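Local coordinates for high affinity transport system protein p37 (Mycoplasma hyorhinis, PDB 3EKI) that binds thiamine diphosphate outside the cell membrane and probably delivers it to a high-affinity transport system as its extracytoplasmic binding lipoprotein, at residues E79-K84 / D94-K99; K160-G165 / A334-N339; K233-K238 / T264-H269; T242-G247 / N286-K291. All blocks are in the same frame, centred on the assembly; numbering follows the deposited sequence.

In the fold
Contact 1 stands alone on one side of the chain's centre, with its centre 44 to 52 Å from those of the other three, as expected of a bilobal binding protein that holds its ligand between two lobes. Contacts 2, 3 and 4 form a connected group. Contacts 2 and 3, with centres 10 Å apart, share two probable hydrogen bonds: Tyr162 OH to His269 ND1 at 2.7 Å and Gly165 O to Trp235 NE1 at 3.0 Å. Contact 4 meets contact 3 through Phe243, which packs on Ala234, Trp235 and Leu266. Thiamine diphosphate lies about 13 Å from the side chains of Asn339 in contact 2 and Ile265 in contact 3.

Contact 1. Residues E79-K84 / D94-K99; sequences EFNKLK and DDVDFK
Phe80 meets the segment 94-99 with its ring, swung out by a first torsion that sets CG anti to the backbone N (171°). The edge of Phe98 points at one face of this ring in a T-shaped pair, centroids 5.1 Å apart and planes at 70°, with Phe98 CZ 3.5 Å from Phe80 CG. Val96 fills in beside it, its CG2 3.3 Å from Phe80 CE1. Next, the Asn81 amide clasps the backbone of Val96 from both ends: OD1 accepts from Val96 N at 3.0 Å while ND2 donates to Val96 O at 2.9 Å. Both bonds are nearly straight, each using a lone pair in the carbonyl plane; asparagine suits, its short side chain offering donor and acceptor together. One turn beyond Phe80, Lys84 lays CE against Asp94 O, and its NZ makes a salt bridge to Asp95 OD1 at 3.4 Å, weak as a hydrogen bond; a water bonded to Asp95 OD1 also reaches NZ, weakly. Phe93 O takes a bond from NZ, and Asn85 ND2 donates to Asp95 OD1. Helix 64-85 packs against strand 97-103, which lies parallel to strand 45-51: a beta-alpha-beta crossover, the recurring unit of periplasmic-binding-protein lobes.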
loop_
_atom_site.group_PDB
_atom_site.type_symbol
_atom_site.label_atom_id
_atom_site.label_comp_id
_atom_site.label_asym_id
_atom_site.label_seq_id
_atom_site.Cartn_x
_atom_site.Cartn_y
_atom_site.Cartn_z
ATOM N N GLU A 79 -12.761 23.408 6.634
ATOM C CA GLU A 79 -11.394 23.753 6.972
ATOM C C GLU A 79 -10.688 24.460 5.824
ATOM O O GLU A 79 -9.984 25.428 6.061
ATOM C CB GLU A 79 -10.620 22.490 7.370
ATOM C CG GLU A 79 -9.148 22.677 7.683
ATOM C CD GLU A 79 -8.833 23.555 8.875
ATOM O OE1 GLU A 79 -9.710 23.658 9.752
ATOM O OE2 GLU A 79 -7.740 24.145 8.984
ATOM N N PHE A 80 -10.907 23.951 4.610
ATOM C CA PHE A 80 -10.282 24.569 3.446
ATOM C C PHE A 80 -10.685 26.052 3.405
ATOM O O PHE A 80 -9.820 26.880 3.157
ATOM C CB PHE A 80 -10.614 23.882 2.127
ATOM C CG PHE A 80 -10.146 24.618 0.883
ATOM C CD1 PHE A 80 -10.907 25.588 0.235
ATOM C CD2 PHE A 80 -8.896 24.341 0.362
ATOM C CE1 PHE A 80 -10.443 26.285 -0.840
ATOM C CE2 PHE A 80 -8.424 24.988 -0.761
ATOM C CZ PHE A 80 -9.222 25.938 -1.354
ATOM N N ASN A 81 -11.994 26.288 3.471
ATOM C CA ASN A 81 -12.382 27.693 3.198
ATOM C C ASN A 81 -11.991 28.588 4.353
ATOM O O ASN A 81 -11.727 29.783 4.183
ATOM C CB ASN A 81 -13.866 27.783 2.839
ATOM C CG ASN A 81 -14.111 27.320 1.420
ATOM O OD1 ASN A 81 -13.649 27.867 0.428
ATOM N ND2 ASN A 81 -14.847 26.223 1.266
ATOM N N LYS A 82 -11.921 28.013 5.558
ATOM C CA LYS A 82 -11.384 28.808 6.675
ATOM C C LYS A 82 -9.965 29.250 6.418
ATOM O O LYS A 82 -9.598 30.406 6.586
ATOM C CB LYS A 82 -11.515 27.986 7.962
ATOM C CG LYS A 82 -11.021 28.715 9.208
ATOM C CD LYS A 82 -10.488 27.717 10.234
ATOM C CE LYS A 82 -9.282 28.252 10.995
ATOM N NZ LYS A 82 -8.078 27.376 10.812
ATOM N N LEU A 83 -9.102 28.317 5.993
ATOM C CA LEU A 83 -7.727 28.654 5.673
ATOM C C LEU A 83 -7.616 29.664 4.548
ATOM O O LEU A 83 -6.840 30.618 4.590
ATOM C CB LEU A 83 -6.974 27.390 5.227
ATOM C CG LEU A 83 -6.684 26.328 6.263
ATOM C CD1 LEU A 83 -5.794 25.273 5.606
ATOM C CD2 LEU A 83 -6.010 26.912 7.487
ATOM N N LYS A 84 -8.429 29.397 3.530
ATOM C CA LYS A 84 -8.481 30.234 2.348
ATOM C C LYS A 84 -8.817 31.680 2.722
ATOM O O LYS A 84 -8.162 32.614 2.262
ATOM C CB LYS A 84 -9.532 29.725 1.368
ATOM C CG LYS A 84 -9.731 30.616 0.141
ATOM C CD LYS A 84 -11.156 30.458 -0.332
ATOM C CE LYS A 84 -11.571 31.428 -1.397
ATOM N NZ LYS A 84 -11.947 32.722 -0.807
ATOM N N ASP A 94 -13.129 32.726 -5.276
ATOM C CA ASP A 94 -14.379 32.082 -4.930
ATOM C C ASP A 94 -14.115 30.980 -3.883
ATOM O O ASP A 94 -13.111 30.264 -3.902
ATOM C CB ASP A 94 -15.110 31.487 -6.119
ATOM C CG ASP A 94 -15.609 32.473 -7.147
ATOM O OD1 ASP A 94 -15.816 33.662 -6.831
ATOM O OD2 ASP A 94 -15.802 32.025 -8.301
ATOM N N ASP A 95 -15.073 30.888 -2.959
ATOM C CA ASP A 95 -15.085 29.747 -2.052
ATOM C C ASP A 95 -15.226 28.465 -2.855
ATOM O O ASP A 95 -15.802 28.445 -3.937
ATOM C CB ASP A 95 -16.224 29.869 -1.051
ATOM C CG ASP A 95 -15.951 30.828 0.087
ATOM O OD1 ASP A 95 -14.858 31.392 0.250
ATOM O OD2 ASP A 95 -16.873 31.056 0.902
ATOM N N VAL A 96 -14.718 27.353 -2.308
ATOM C CA VAL A 96 -14.617 26.095 -3.018
ATOM C C VAL A 96 -15.534 25.027 -2.436
ATOM O O VAL A 96 -15.601 24.872 -1.216
ATOM C CB VAL A 96 -13.160 25.603 -2.977
ATOM C CG1 VAL A 96 -13.012 24.314 -3.752
ATOM C CG2 VAL A 96 -12.267 26.693 -3.574
ATOM N N ASP A 97 -16.205 24.318 -3.325
ATOM C CA ASP A 97 -16.993 23.131 -3.014
ATOM C C ASP A 97 -16.176 21.866 -3.285
ATOM O O ASP A 97 -15.389 21.828 -4.232
ATOM C CB ASP A 97 -18.250 23.037 -3.873
ATOM C CG ASP A 97 -19.135 21.876 -3.460
ATOM O OD1 ASP A 97 -19.236 21.655 -2.235
ATOM O OD2 ASP A 97 -19.702 21.193 -4.332
ATOM N N PHE A 98 -16.352 20.832 -2.469
ATOM C CA PHE A 98 -15.616 19.586 -2.670
ATOM C C PHE A 98 -16.553 18.396 -2.879
ATOM O O PHE A 98 -17.535 18.264 -2.144
ATOM C CB PHE A 98 -14.714 19.312 -1.471
ATOM C CG PHE A 98 -13.569 20.316 -1.382
ATOM C CD1 PHE A 98 -13.749 21.539 -0.757
ATOM C CD2 PHE A 98 -12.318 20.002 -1.933
ATOM C CE1 PHE A 98 -12.717 22.454 -0.676
ATOM C CE2 PHE A 98 -11.290 20.902 -1.841
ATOM C CZ PHE A 98 -11.473 22.116 -1.194
ATOM N N LYS A 99 -16.190 17.594 -3.872
ATOM C CA LYS A 99 -16.999 16.485 -4.351
ATOM C C LYS A 99 -16.079 15.270 -4.535
ATOM O O LYS A 99 -14.877 15.466 -4.508
ATOM C CB LYS A 99 -17.720 16.803 -5.660
ATOM C CG LYS A 99 -18.568 18.068 -5.618
ATOM C CD LYS A 99 -19.315 18.205 -6.941
ATOM C CE LYS A 99 -19.084 19.557 -7.591
ATOM N NZ LYS A 99 -19.500 19.535 -9.027
HETATM O O HOH W 1 -14.807 34.235 -0.279
#

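Contact 2. Residues K160-G165 / A334-N339; sequences KFYVDG and ALIVTN
The one hydrogen bond between the segments joins a side chain to the backbone: Asn339 OD1 accepts the N-H of Tyr162 at 2.9 Å, with Tyr162 N in the plane of the Asn339 carbonyl and an N-H...O angle of 157°. Asparagine suits the place because its other amide atom, ND2, reaches Ala401 O, so both ends of the buried group are used. The side chains of Asn339 and Phe161 cross at about a right angle, with Asn339 CG 3.6 Å from Phe161 CD2 and the amide plane turned 54° from the ring. Further on, Ile336 extends CG1 anti to its backbone N (chi1 -167°), which carries CD1 to the edge of the Tyr162 ring, 4.1 Å from CD1 of that tyrosine, whose hydroxyl is held by His269 ND1. The same methyl lies 4.4 Å from Gly165 CA, where positive phi favours glycine. The loop is thereby fastened to the border strand 331-337 of a mixed sheet, at a classic beta bulge where Leu335 and Ile336 both face Ile219.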
loop_
_atom_site.group_PDB
_atom_site.type_symbol
_atom_site.label_atom_id
_atom_site.label_comp_id
_atom_site.label_asym_id
_atom_site.label_seq_id
_atom_site.Cartn_x
_atom_site.Cartn_y
_atom_site.Cartn_z
ATOM N N LYS A 160 15.921 -0.025 6.555
ATOM C CA LYS A 160 16.351 -1.415 6.631
ATOM C C LYS A 160 16.212 -2.013 5.230
ATOM O O LYS A 160 15.104 -1.994 4.680
ATOM C CB LYS A 160 15.557 -2.269 7.604
ATOM C CG LYS A 160 15.294 -1.726 8.986
ATOM C CD LYS A 160 16.532 -1.686 9.853
ATOM C CE LYS A 160 16.177 -1.342 11.299
ATOM N NZ LYS A 160 17.358 -0.779 12.020
ATOM N N PHE A 161 17.314 -2.498 4.678
ATOM C CA PHE A 161 17.387 -3.026 3.340
ATOM C C PHE A 161 18.057 -4.406 3.297
ATOM O O PHE A 161 18.733 -4.793 4.248
ATOM C CB PHE A 161 18.191 -2.107 2.412
ATOM C CG PHE A 161 17.632 -0.711 2.266
ATOM C CD1 PHE A 161 17.917 0.244 3.231
ATOM C CD2 PHE A 161 16.849 -0.393 1.172
ATOM C CE1 PHE A 161 17.421 1.534 3.099
ATOM C CE2 PHE A 161 16.346 0.899 1.056
ATOM C CZ PHE A 161 16.629 1.834 2.019
ATOM N N TYR A 162 17.839 -5.076 2.178
ATOM C CA TYR A 162 18.442 -6.381 1.970
ATOM C C TYR A 162 19.960 -6.303 2.136
ATOM O O TYR A 162 20.644 -5.408 1.644
ATOM C CB TYR A 162 18.028 -6.906 0.574
ATOM C CG TYR A 162 18.619 -8.290 0.360
ATOM C CD1 TYR A 162 17.972 -9.428 0.832
ATOM C CD2 TYR A 162 19.818 -8.484 -0.295
ATOM C CE1 TYR A 162 18.520 -10.691 0.629
ATOM C CE2 TYR A 162 20.395 -9.714 -0.496
ATOM C CZ TYR A 162 19.722 -10.819 -0.019
ATOM O OH TYR A 162 20.323 -12.021 -0.239
ATOM N N VAL A 163 20.505 -7.330 2.779
ATOM C CA VAL A 163 21.953 -7.438 2.968
ATOM C C VAL A 163 22.409 -8.789 2.420
ATOM O O VAL A 163 23.161 -8.835 1.443
ATOM C CB VAL A 163 22.372 -7.258 4.438
ATOM C CG1 VAL A 163 23.887 -7.424 4.562
ATOM C CG2 VAL A 163 21.962 -5.912 4.979
ATOM N N ASP A 164 21.936 -9.881 3.019
ATOM C CA ASP A 164 22.351 -11.195 2.538
ATOM C C ASP A 164 21.376 -12.336 2.701
ATOM O O ASP A 164 21.698 -13.495 2.411
ATOM C CB ASP A 164 23.675 -11.563 3.273
ATOM C CG ASP A 164 23.557 -11.551 4.769
ATOM O OD1 ASP A 164 22.471 -11.837 5.303
ATOM O OD2 ASP A 164 24.546 -11.237 5.478
ATOM N N GLY A 165 20.154 -12.099 3.156
ATOM C CA GLY A 165 19.163 -13.131 3.329
ATOM C C GLY A 165 19.397 -14.134 4.426
ATOM O O GLY A 165 18.638 -15.103 4.479
ATOM N N ALA A 334 6.155 -15.971 7.465
ATOM C CA ALA A 334 6.950 -15.004 6.748
ATOM C C ALA A 334 8.379 -15.513 6.558
ATOM O O ALA A 334 8.999 -15.984 7.516
ATOM C CB ALA A 334 6.956 -13.684 7.503
ATOM N N LEU A 335 8.888 -15.368 5.345
ATOM C CA LEU A 335 10.283 -15.662 5.042
ATOM C C LEU A 335 11.179 -14.445 5.125
ATOM O O LEU A 335 12.238 -14.428 5.765
ATOM C CB LEU A 335 10.350 -16.306 3.658
ATOM C CG LEU A 335 11.765 -16.544 3.111
ATOM C CD1 LEU A 335 12.429 -17.672 3.850
ATOM C CD2 LEU A 335 11.644 -16.793 1.613
ATOM N N ILE A 336 10.759 -13.346 4.476
ATOM C CA ILE A 336 11.529 -12.128 4.439
ATOM C C ILE A 336 10.595 -10.996 3.989
ATOM O O ILE A 336 9.625 -11.298 3.287
ATOM C CB ILE A 336 12.740 -12.233 3.501
ATOM C CG1 ILE A 336 13.775 -11.122 3.638
ATOM C CG2 ILE A 336 12.291 -12.386 2.057
ATOM C CD1 ILE A 336 15.102 -11.409 2.980
ATOM N N VAL A 337 10.877 -9.781 4.439
ATOM C CA VAL A 337 10.131 -8.639 3.878
ATOM C C VAL A 337 10.968 -7.988 2.785
ATOM O O VAL A 337 12.068 -8.451 2.442
ATOM C CB VAL A 337 9.707 -7.617 4.930
ATOM C CG1 VAL A 337 8.809 -8.356 5.940
ATOM C CG2 VAL A 337 10.849 -6.916 5.617
ATOM N N THR A 338 10.488 -6.899 2.202
ATOM C CA THR A 338 11.231 -6.243 1.135
ATOM C C THR A 338 11.811 -4.911 1.599
ATOM O O THR A 338 11.669 -4.506 2.740
ATOM C CB THR A 338 10.359 -5.978 -0.101
ATOM O OG1 THR A 338 9.427 -4.899 0.185
ATOM C CG2 THR A 338 9.523 -7.183 -0.506
ATOM N N ASN A 339 12.477 -4.221 0.673
ATOM C CA ASN A 339 12.941 -2.860 0.844
ATOM C C ASN A 339 11.701 -1.954 0.857
ATOM O O ASN A 339 10.653 -2.359 0.372
ATOM C CB ASN A 339 13.907 -2.461 -0.257
ATOM C CG ASN A 339 15.185 -3.270 -0.311
ATOM O OD1 ASN A 339 15.668 -3.735 0.713
ATOM N ND2 ASN A 339 15.718 -3.418 -1.520
#

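Contact 3. Residues K233-K238 / T264-H269; sequences KAWNDK and TILKNH
Two helix ends meet here: helix 225-236, closed by a Schellman motif at Lys238, and helix 256-269, whose last residue is His269. The imidazole lies flat on the Trp235 indole in a face-to-face stack, with the six-membered ring centroid 3.5 Å from that of the histidine and the planes only 13° apart. Both side chains hold CG anti to the backbone N (176° in Trp235, -168° in His269), which brings the broad apolar indole and the flat, polar-edged imidazole together between the helices. At the indole edge, Leu266 CD2 touches Trp235 CZ3 at 3.9 Å and Ile265 CG2 touches Trp235 CH2 at 4.1 Å. Lys238 CG lies over the other face of the imidazole, toward its rim, and Lys238 CD rests on His269 O at 3.2 Å. His269 NE2 donates to Trp235 O at 2.8 Å from above the carbonyl plane, while Lys238 N approaches that oxygen from the opposite face. With NE2 gripped here, ND1 paired to Tyr162 and both faces covered, the imidazole is fixed in rotation. The nearby Lys238 ammonium may work against a positive charge on it, while the indole face and the carbonyl would tend to favour one.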
loop_
_atom_site.group_PDB
_atom_site.type_symbol
_atom_site.label_atom_id
_atom_site.label_comp_id
_atom_site.label_asym_id
_atom_site.label_seq_id
_atom_site.Cartn_x
_atom_site.Cartn_y
_atom_site.Cartn_z
ATOM N N LYS A 233 15.916 -24.537 2.855
ATOM C CA LYS A 233 17.195 -25.040 2.350
ATOM C C LYS A 233 17.494 -24.484 0.964
ATOM O O LYS A 233 18.615 -24.106 0.619
ATOM C CB LYS A 233 17.211 -26.576 2.305
ATOM C CG LYS A 233 18.521 -27.180 1.834
ATOM C CD LYS A 233 18.650 -28.653 2.208
ATOM C CE LYS A 233 20.077 -29.021 2.597
ATOM N NZ LYS A 233 20.297 -30.495 2.491
ATOM N N ALA A 234 16.468 -24.403 0.130
ATOM C CA ALA A 234 16.703 -23.894 -1.217
ATOM C C ALA A 234 17.081 -22.420 -1.173
ATOM O O ALA A 234 17.939 -21.922 -1.902
ATOM C CB ALA A 234 15.480 -24.156 -2.068
ATOM N N TRP A 235 16.403 -21.677 -0.292
ATOM C CA TRP A 235 16.750 -20.279 -0.076
ATOM C C TRP A 235 18.195 -20.141 0.380
ATOM O O TRP A 235 18.989 -19.377 -0.150
ATOM C CB TRP A 235 15.809 -19.682 0.964
ATOM C CG TRP A 235 16.121 -18.283 1.355
ATOM C CD1 TRP A 235 16.888 -17.884 2.402
ATOM C CD2 TRP A 235 15.677 -17.071 0.712
ATOM N NE1 TRP A 235 16.971 -16.521 2.479
ATOM C CE2 TRP A 235 16.232 -16.008 1.449
ATOM C CE3 TRP A 235 14.876 -16.796 -0.398
ATOM C CZ2 TRP A 235 16.024 -14.652 1.124
ATOM C CZ3 TRP A 235 14.673 -15.449 -0.712
ATOM C CH2 TRP A 235 15.243 -14.417 0.045
ATOM N N ASN A 236 18.568 -20.911 1.404
ATOM C CA ASN A 236 19.896 -20.808 1.995
ATOM C C ASN A 236 20.984 -21.202 0.998
ATOM O O ASN A 236 22.096 -20.672 1.104
ATOM C CB ASN A 236 19.995 -21.695 3.246
ATOM C CG ASN A 236 19.154 -21.247 4.418
ATOM O OD1 ASN A 236 18.726 -20.106 4.545
ATOM N ND2 ASN A 236 18.897 -22.178 5.329
ATOM N N ASP A 237 20.674 -22.118 0.105
ATOM C CA ASP A 237 21.614 -22.664 -0.861
ATOM C C ASP A 237 21.599 -21.883 -2.172
ATOM O O ASP A 237 22.342 -22.194 -3.102
ATOM C CB ASP A 237 21.322 -24.133 -1.183
ATOM C CG ASP A 237 21.709 -25.081 -0.056
ATOM O OD1 ASP A 237 22.134 -24.601 1.004
ATOM O OD2 ASP A 237 21.583 -26.307 -0.249
ATOM N N LYS A 238 20.709 -20.892 -2.235
ATOM C CA LYS A 238 20.462 -20.099 -3.444
ATOM C C LYS A 238 20.147 -20.967 -4.652
ATOM O O LYS A 238 20.545 -20.741 -5.784
ATOM C CB LYS A 238 21.599 -19.108 -3.696
ATOM C CG LYS A 238 21.760 -18.116 -2.564
ATOM C CD LYS A 238 22.838 -17.083 -2.773
ATOM C CE LYS A 238 23.039 -16.225 -1.526
ATOM N NZ LYS A 238 24.143 -15.249 -1.710
ATOM N N THR A 264 12.770 -7.895 -6.754
ATOM C CA THR A 264 14.059 -7.344 -6.381
ATOM C C THR A 264 14.758 -8.171 -5.299
ATOM O O THR A 264 15.955 -8.465 -5.429
ATOM C CB THR A 264 13.905 -5.897 -5.854
ATOM O OG1 THR A 264 13.427 -5.076 -6.930
ATOM C CG2 THR A 264 15.226 -5.294 -5.428
ATOM N N ILE A 265 14.039 -8.543 -4.239
ATOM C CA ILE A 265 14.674 -9.372 -3.203
ATOM C C ILE A 265 15.179 -10.717 -3.751
ATOM O O ILE A 265 16.295 -11.139 -3.433
ATOM C CB ILE A 265 13.683 -9.600 -2.054
ATOM C CG1 ILE A 265 13.299 -8.306 -1.307
ATOM C CG2 ILE A 265 14.207 -10.612 -1.059
ATOM C CD1 ILE A 265 14.476 -7.468 -0.853
ATOM N N LEU A 266 14.372 -11.369 -4.571
ATOM C CA LEU A 266 14.711 -12.653 -5.188
ATOM C C LEU A 266 15.888 -12.535 -6.119
ATOM O O LEU A 266 16.764 -13.406 -6.123
ATOM C CB LEU A 266 13.485 -13.223 -5.917
ATOM C CG LEU A 266 12.299 -13.619 -5.040
ATOM C CD1 LEU A 266 11.135 -14.150 -5.854
ATOM C CD2 LEU A 266 12.700 -14.654 -3.995
ATOM N N LYS A 267 15.919 -11.462 -6.907
ATOM C CA LYS A 267 17.078 -11.210 -7.747
ATOM C C LYS A 267 18.333 -10.923 -6.953
ATOM O O LYS A 267 19.421 -11.422 -7.301
ATOM C CB LYS A 267 16.769 -10.037 -8.699
ATOM C CG LYS A 267 17.905 -9.736 -9.669
ATOM C CD LYS A 267 17.437 -9.977 -11.103
ATOM C CE LYS A 267 16.639 -8.810 -11.659
ATOM N NZ LYS A 267 15.181 -9.100 -11.793
ATOM N N ASN A 268 18.262 -10.156 -5.867
ATOM C CA ASN A 268 19.403 -9.832 -5.040
ATOM C C ASN A 268 19.897 -11.056 -4.266
ATOM O O ASN A 268 21.087 -11.144 -3.950
ATOM C CB ASN A 268 19.073 -8.699 -4.070
ATOM C CG ASN A 268 18.940 -7.379 -4.829
ATOM O OD1 ASN A 268 19.309 -7.311 -6.005
ATOM N ND2 ASN A 268 18.410 -6.354 -4.182
ATOM N N HIS A 269 18.991 -11.981 -3.965
ATOM C CA HIS A 269 19.343 -13.184 -3.219
ATOM C C HIS A 269 19.891 -14.268 -4.141
ATOM O O HIS A 269 21.012 -14.742 -3.958
ATOM C CB HIS A 269 18.129 -13.711 -2.451
ATOM C CG HIS A 269 18.463 -14.772 -1.449
ATOM N ND1 HIS A 269 19.219 -14.521 -0.323
ATOM C CD2 HIS A 269 18.146 -16.087 -1.402
ATOM C CE1 HIS A 269 19.352 -15.636 0.373
ATOM N NE2 HIS A 269 18.710 -16.601 -0.260
HETATM O O HOH W 2 22.678 -12.193 -1.409
#

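Contact 4. Residues T242-G247 / N286-K291; sequences TFRNFG and NAYKQK
Arg244 runs obliquely past Tyr288, meeting it with the aliphatic part of its chain: CG lies 3.7 Å from Tyr288 OH, and CD 4.0 Å from Tyr288 CE1. The guanidinium plane is turned 60° from the phenol ring, so the two flat groups are not stacked. Bends at chi2 (-122°) and chi3 (-70°) fold the arginine back over its own helix, and NH1 bonds to Asn245 OD1 at 2.9 Å, with the oxygen near the guanidinium plane but the nitrogen well above that of the amide. Ala287 CB lies beside the methylenes, 3.7 Å from Arg244 CD, on the side away from the guanidinium; a small methyl suits a position so near the helix end. Arginine serves both needs of the site, methylenes for the ring and methyl, and a charged head for polar partners beyond them. Asp280 OD1 is the link between the two long side chains, forming a salt bridge with Arg244 NE and a hydrogen bond with Tyr288 OH. The backbones come closest at Gly247, whose CA makes a CH...O contact with Ala287 O at 3.4 Å; its backbone angles would press a CB against the carbonyl O of Phe246, which calls for glycine. From there the chain enters strand 248-250, which runs parallel to the outer strand 288-290 in the mixed sheet, while helix 277-283 packs on Tyr288 and helix 225-236 receives Phe243 and Phe246.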
loop_
_atom_site.group_PDB
_atom_site.type_symbol
_atom_site.label_atom_id
_atom_site.label_comp_id
_atom_site.label_asym_id
_atom_site.label_seq_id
_atom_site.Cartn_x
_atom_site.Cartn_y
_atom_site.Cartn_z
ATOM N N THR A 242 14.897 -24.942 -7.557
ATOM C CA THR A 242 14.155 -25.687 -6.551
ATOM C C THR A 242 13.170 -24.794 -5.803
ATOM O O THR A 242 12.017 -25.200 -5.577
ATOM C CB THR A 242 15.122 -26.352 -5.553
ATOM O OG1 THR A 242 15.937 -27.284 -6.287
ATOM C CG2 THR A 242 14.330 -27.104 -4.504
ATOM N N PHE A 243 13.665 -23.594 -5.481
ATOM C CA PHE A 243 12.817 -22.638 -4.776
ATOM C C PHE A 243 11.572 -22.274 -5.582
ATOM O O PHE A 243 10.412 -22.439 -5.189
ATOM C CB PHE A 243 13.630 -21.398 -4.437
ATOM C CG PHE A 243 12.874 -20.359 -3.630
ATOM C CD1 PHE A 243 12.227 -19.315 -4.248
ATOM C CD2 PHE A 243 12.837 -20.454 -2.246
ATOM C CE1 PHE A 243 11.584 -18.382 -3.465
ATOM C CE2 PHE A 243 12.184 -19.527 -1.466
ATOM C CZ PHE A 243 11.525 -18.489 -2.093
ATOM N N ARG A 244 11.840 -21.801 -6.794
ATOM C CA ARG A 244 10.785 -21.420 -7.725
ATOM C C ARG A 244 9.765 -22.534 -7.969
ATOM O O ARG A 244 8.564 -22.271 -8.034
ATOM C CB ARG A 244 11.389 -20.965 -9.057
ATOM C CG ARG A 244 10.367 -20.451 -10.058
ATOM C CD ARG A 244 10.424 -21.236 -11.358
ATOM N NE ARG A 244 11.646 -20.964 -12.108
ATOM C CZ ARG A 244 12.574 -21.875 -12.380
ATOM N NH1 ARG A 244 12.423 -23.125 -11.962
ATOM N NH2 ARG A 244 13.656 -21.538 -13.070
ATOM N N ASN A 245 10.235 -23.772 -8.112
ATOM C CA ASN A 245 9.336 -24.871 -8.434
ATOM C C ASN A 245 8.387 -25.224 -7.292
ATOM O O ASN A 245 7.445 -25.976 -7.520
ATOM C CB ASN A 245 10.143 -26.100 -8.843
ATOM C CG ASN A 245 10.754 -25.925 -10.231
ATOM O OD1 ASN A 245 10.406 -25.030 -10.990
ATOM N ND2 ASN A 245 11.687 -26.786 -10.586
ATOM N N PHE A 246 8.584 -24.673 -6.096
ATOM C CA PHE A 246 7.600 -24.843 -5.024
ATOM C C PHE A 246 6.322 -24.074 -5.337
ATOM O O PHE A 246 5.279 -24.304 -4.722
ATOM C CB PHE A 246 8.172 -24.431 -3.664
ATOM C CG PHE A 246 9.067 -25.525 -3.074
ATOM C CD1 PHE A 246 8.464 -26.664 -2.563
ATOM C CD2 PHE A 246 10.434 -25.374 -3.046
ATOM C CE1 PHE A 246 9.262 -27.659 -2.009
ATOM C CE2 PHE A 246 11.230 -26.357 -2.494
ATOM C CZ PHE A 246 10.630 -27.483 -1.991
ATOM N N GLY A 247 6.397 -23.158 -6.309
ATOM C CA GLY A 247 5.209 -22.483 -6.809
ATOM C C GLY A 247 5.026 -21.128 -6.157
ATOM O O GLY A 247 4.861 -21.045 -4.940
ATOM N N ASN A 286 3.894 -23.043 -15.028
ATOM C CA ASN A 286 3.149 -23.746 -14.003
ATOM C C ASN A 286 3.724 -23.487 -12.612
ATOM O O ASN A 286 3.153 -23.937 -11.618
ATOM C CB ASN A 286 3.119 -25.251 -14.272
ATOM C CG ASN A 286 2.064 -25.557 -15.336
ATOM O OD1 ASN A 286 0.894 -25.211 -15.182
ATOM N ND2 ASN A 286 2.485 -26.216 -16.407
ATOM N N ALA A 287 4.819 -22.764 -12.539
ATOM C CA ALA A 287 5.428 -22.405 -11.258
ATOM C C ALA A 287 4.902 -21.083 -10.718
ATOM O O ALA A 287 5.345 -20.584 -9.680
ATOM C CB ALA A 287 6.936 -22.363 -11.426
ATOM N N TYR A 288 3.968 -20.456 -11.411
ATOM C CA TYR A 288 3.457 -19.150 -11.055
ATOM C C TYR A 288 1.948 -19.078 -11.200
ATOM O O TYR A 288 1.392 -19.675 -12.124
ATOM C CB TYR A 288 4.044 -18.093 -11.988
ATOM C CG TYR A 288 5.511 -17.845 -11.840
ATOM C CD1 TYR A 288 6.465 -18.562 -12.545
ATOM C CD2 TYR A 288 5.948 -16.852 -10.955
ATOM C CE1 TYR A 288 7.820 -18.309 -12.384
ATOM C CE2 TYR A 288 7.287 -16.602 -10.797
ATOM C CZ TYR A 288 8.218 -17.320 -11.506
ATOM O OH TYR A 288 9.542 -17.016 -11.293
ATOM N N LYS A 289 1.309 -18.325 -10.320
ATOM C CA LYS A 289 -0.131 -18.092 -10.400
ATOM C C LYS A 289 -0.470 -16.753 -9.764
ATOM O O LYS A 289 0.122 -16.362 -8.752
ATOM C CB LYS A 289 -0.906 -19.210 -9.720
ATOM C CG LYS A 289 -2.410 -19.143 -9.943
ATOM C CD LYS A 289 -3.094 -20.277 -9.187
ATOM C CE LYS A 289 -2.915 -21.578 -9.977
ATOM N NZ LYS A 289 -3.841 -21.553 -11.150
ATOM N N GLN A 290 -1.413 -16.042 -10.376
ATOM C CA GLN A 290 -1.802 -14.732 -9.842
ATOM C C GLN A 290 -2.985 -14.885 -8.899
ATOM O O GLN A 290 -4.132 -15.110 -9.330
ATOM C CB GLN A 290 -2.117 -13.732 -10.968
ATOM C CG GLN A 290 -2.351 -12.310 -10.475
ATOM C CD GLN A 290 -3.067 -11.402 -11.449
ATOM O OE1 GLN A 290 -2.578 -11.181 -12.548
ATOM N NE2 GLN A 290 -4.220 -10.886 -11.071
ATOM N N LYS A 291 -2.704 -14.778 -7.612
ATOM C CA LYS A 291 -3.669 -14.951 -6.543
ATOM C C LYS A 291 -3.192 -14.217 -5.291
ATOM O O LYS A 291 -1.987 -14.062 -5.100
ATOM C CB LYS A 291 -3.878 -16.413 -6.149
ATOM C CG LYS A 291 -4.304 -17.390 -7.209
ATOM C CD LYS A 291 -5.794 -17.621 -7.258
ATOM C CE LYS A 291 -6.299 -18.372 -6.035
ATOM N NZ LYS A 291 -7.798 -18.410 -6.047
#